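Local coordinates for protein oxidized polyvinyl alcohol hydrolase (Pseudomonas sp., PDB 3WL5) that hydrolyses beta-diketones such as 4,6-nonanedione and carries out the second step of polyvinyl alcohol degradation by cleaving the oxidized polymer, at residues A[21-26]-A[166-171]. The protein carries 1 engineered substitution. Numbering follows the deposited sequence.
Sequences EPVKWE and LDARRL
The six-membered ring of Trp25 reaches over to Leu166 and Ala168, its CH2 lying 3.7 Å from Leu166 CB while CZ3 approaches the methyl CD1 of the same leucine. Trp25 CZ2, bonded to CH2, sits 3.6 Å from Leu166 O and, at 4.1 Å, near Ala168 CB, both of which meet the indole at a slant. CG is anti to the carbonyl carbon and beside the backbone N (chi1 -50°), which helps send the six-membered ring toward Leu166, and Val23 CG1 packs on one ring face, 3.3 Å above the plane and offset toward the rim. The broad indole can thus span Leu166 and Ala168 while offering a face to Val23. The valine's CG2 touches Leu171 CD1 at 4.0 Å, the side chains crossing at an angle, and shares Ala168 CB with Val23 CB. Branching gives valine one methyl for the indole and another for 166-171, while alanine's small methyl fits at the corner between strands 166-167 and 170-175. That corner is a type I turn from Asp167 to Arg170: Asp167 OD1 accepts from Arg169 N in an Asx turn, and OD2 offers its syn lone pair to Arg170 NH1 at 2.8 Å in a salt bridge. Leu166 and Leu171 are long enough to touch both the loop and Val157 and Val64 within the alpha/beta-hydrolase fold. Shortening Trp25 to an alanine would probably open a gap beside Leu166 CB and leave Val23 CG1 without its ring face. Against 166-171 the N-terminal loop is held by apolar packing, with a polar tie elsewhere from Glu26 to Gln158, whereas polar bonds shape the neighbouring turn.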
loop_
_atom_site.group_PDB
_atom_site.type_symbol
_atom_site.label_atom_id
_atom_site.label_comp_id
_atom_site.label_asym_id
_atom_site.label_seq_id
_atom_site.Cartn_x
_atom_site.Cartn_y
_atom_site.Cartn_z
ATOM N N GLU A 21 -17.949 4.281 10.170
ATOM C CA GLU A 21 -17.486 5.581 9.538
ATOM C C GLU A 21 -17.816 5.676 8.041
ATOM O O GLU A 21 -16.928 5.395 7.182
ATOM C CB GLU A 21 -15.959 5.755 9.705
ATOM C CG GLU A 21 -15.507 6.181 11.105
ATOM C CD GLU A 21 -13.981 6.191 11.261
ATOM O OE1 GLU A 21 -13.431 5.211 11.839
ATOM O OE2 GLU A 21 -13.331 7.177 10.810
ATOM N N PRO A 22 -19.074 6.095 7.702
ATOM C CA PRO A 22 -19.593 6.250 6.321
ATOM C C PRO A 22 -18.764 7.081 5.317
ATOM O O PRO A 22 -18.099 8.080 5.671
ATOM C CB PRO A 22 -21.002 6.881 6.519
ATOM C CG PRO A 22 -20.957 7.486 7.912
ATOM C CD PRO A 22 -20.122 6.471 8.687
ATOM N N VAL A 23 -18.820 6.658 4.058
ATOM C CA VAL A 23 -18.131 7.403 3.017
ATOM C C VAL A 23 -19.024 8.585 2.641
ATOM O O VAL A 23 -20.206 8.421 2.305
ATOM C CB VAL A 23 -17.877 6.552 1.759
ATOM C CG1 VAL A 23 -17.394 7.466 0.621
ATOM C CG2 VAL A 23 -16.837 5.504 2.059
ATOM N N LYS A 24 -18.429 9.768 2.677
ATOM C CA LYS A 24 -19.140 11.005 2.353
ATOM C C LYS A 24 -18.498 11.571 1.084
ATOM O O LYS A 24 -17.266 11.551 0.956
ATOM C CB LYS A 24 -18.939 11.977 3.510
ATOM C CG LYS A 24 -19.773 13.259 3.486
ATOM C CD LYS A 24 -19.602 13.928 4.866
ATOM C CE LYS A 24 -20.507 15.151 5.072
ATOM N NZ LYS A 24 -20.201 15.796 6.400
ATOM N N TRP A 25 -19.307 12.020 0.130
ATOM C CA TRP A 25 -18.726 12.592 -1.084
ATOM C C TRP A 25 -18.748 14.104 -0.921
ATOM O O TRP A 25 -19.811 14.745 -0.827
ATOM C CB TRP A 25 -19.488 12.176 -2.354
ATOM C CG TRP A 25 -19.732 10.687 -2.485
ATOM C CD1 TRP A 25 -20.954 10.051 -2.527
ATOM C CD2 TRP A 25 -18.746 9.646 -2.566
ATOM N NE1 TRP A 25 -20.782 8.686 -2.628
ATOM C CE2 TRP A 25 -19.437 8.411 -2.657
ATOM C CE3 TRP A 25 -17.362 9.643 -2.571
ATOM C CZ2 TRP A 25 -18.771 7.173 -2.753
ATOM C CZ3 TRP A 25 -16.701 8.419 -2.663
ATOM C CH2 TRP A 25 -17.404 7.209 -2.751
ATOM N N GLU A 26 -17.560 14.695 -0.935
ATOM C CA GLU A 26 -17.446 16.135 -0.722
ATOM C C GLU A 26 -16.059 16.564 -1.220
ATOM O O GLU A 26 -15.127 15.756 -1.226
ATOM C CB GLU A 26 -17.520 16.422 0.761
ATOM C CG GLU A 26 -16.604 15.499 1.554
ATOM C CD GLU A 26 -16.574 15.835 3.029
ATOM O OE1 GLU A 26 -17.549 16.498 3.493
ATOM O OE2 GLU A 26 -15.574 15.433 3.707
ATOM N N LEU A 166 -18.683 6.308 -7.653
ATOM C CA LEU A 166 -17.740 5.324 -7.045
ATOM C C LEU A 166 -18.471 4.372 -6.087
ATOM O O LEU A 166 -19.382 4.757 -5.367
ATOM C CB LEU A 166 -16.665 6.040 -6.231
ATOM C CG LEU A 166 -15.935 7.141 -7.033
ATOM C CD1 LEU A 166 -14.795 7.719 -6.163
ATOM C CD2 LEU A 166 -15.396 6.563 -8.363
ATOM N N ASP A 167 -18.071 3.108 -6.109
ATOM C CA ASP A 167 -18.672 2.088 -5.218
ATOM C C ASP A 167 -18.018 2.183 -3.826
ATOM O O ASP A 167 -16.845 1.793 -3.669
ATOM C CB ASP A 167 -18.398 0.712 -5.832
ATOM C CG ASP A 167 -19.010 -0.414 -5.026
ATOM O OD1 ASP A 167 -19.339 -0.205 -3.829
ATOM O OD2 ASP A 167 -19.133 -1.511 -5.628
ATOM N N ALA A 168 -18.744 2.716 -2.838
ATOM C CA ALA A 168 -18.208 2.899 -1.479
ATOM C C ALA A 168 -17.781 1.628 -0.748
ATOM O O ALA A 168 -17.103 1.704 0.297
ATOM C CB ALA A 168 -19.216 3.685 -0.615
ATOM N N ARG A 169 -18.188 0.476 -1.279
ATOM C CA ARG A 169 -17.788 -0.815 -0.671
ATOM C C ARG A 169 -16.595 -1.413 -1.410
ATOM O O ARG A 169 -16.146 -2.498 -1.063
ATOM C CB ARG A 169 -18.942 -1.814 -0.717
ATOM C CG ARG A 169 -20.143 -1.374 0.148
ATOM C CD ARG A 169 -21.215 -2.502 0.139
ATOM N NE ARG A 169 -20.757 -3.707 0.825
ATOM C CZ ARG A 169 -21.182 -4.963 0.574
ATOM N NH1 ARG A 169 -22.094 -5.203 -0.380
ATOM N NH2 ARG A 169 -20.723 -5.989 1.297
ATOM N N ARG A 170 -16.042 -0.680 -2.383
ATOM C CA ARG A 170 -14.945 -1.269 -3.165
ATOM C C ARG A 170 -13.886 -0.229 -3.456
ATOM O O ARG A 170 -13.496 -0.004 -4.617
ATOM C CB ARG A 170 -15.455 -1.868 -4.488
ATOM C CG ARG A 170 -16.316 -3.138 -4.287
ATOM C CD ARG A 170 -16.631 -3.837 -5.647
ATOM N NE ARG A 170 -17.330 -5.126 -5.515
ATOM C CZ ARG A 170 -18.632 -5.275 -5.269
ATOM N NH1 ARG A 170 -19.435 -4.227 -5.097
ATOM N NH2 ARG A 170 -19.149 -6.493 -5.183
ATOM N N LEU A 171 -13.454 0.422 -2.391
ATOM C CA LEU A 171 -12.388 1.438 -2.506
ATOM C C LEU A 171 -11.070 0.704 -2.104
ATOM O O LEU A 171 -10.890 0.379 -0.927
ATOM C CB LEU A 171 -12.650 2.602 -1.557
ATOM C CG LEU A 171 -14.022 3.290 -1.749
ATOM C CD1 LEU A 171 -14.139 4.358 -0.717
ATOM C CD2 LEU A 171 -14.151 3.878 -3.144
#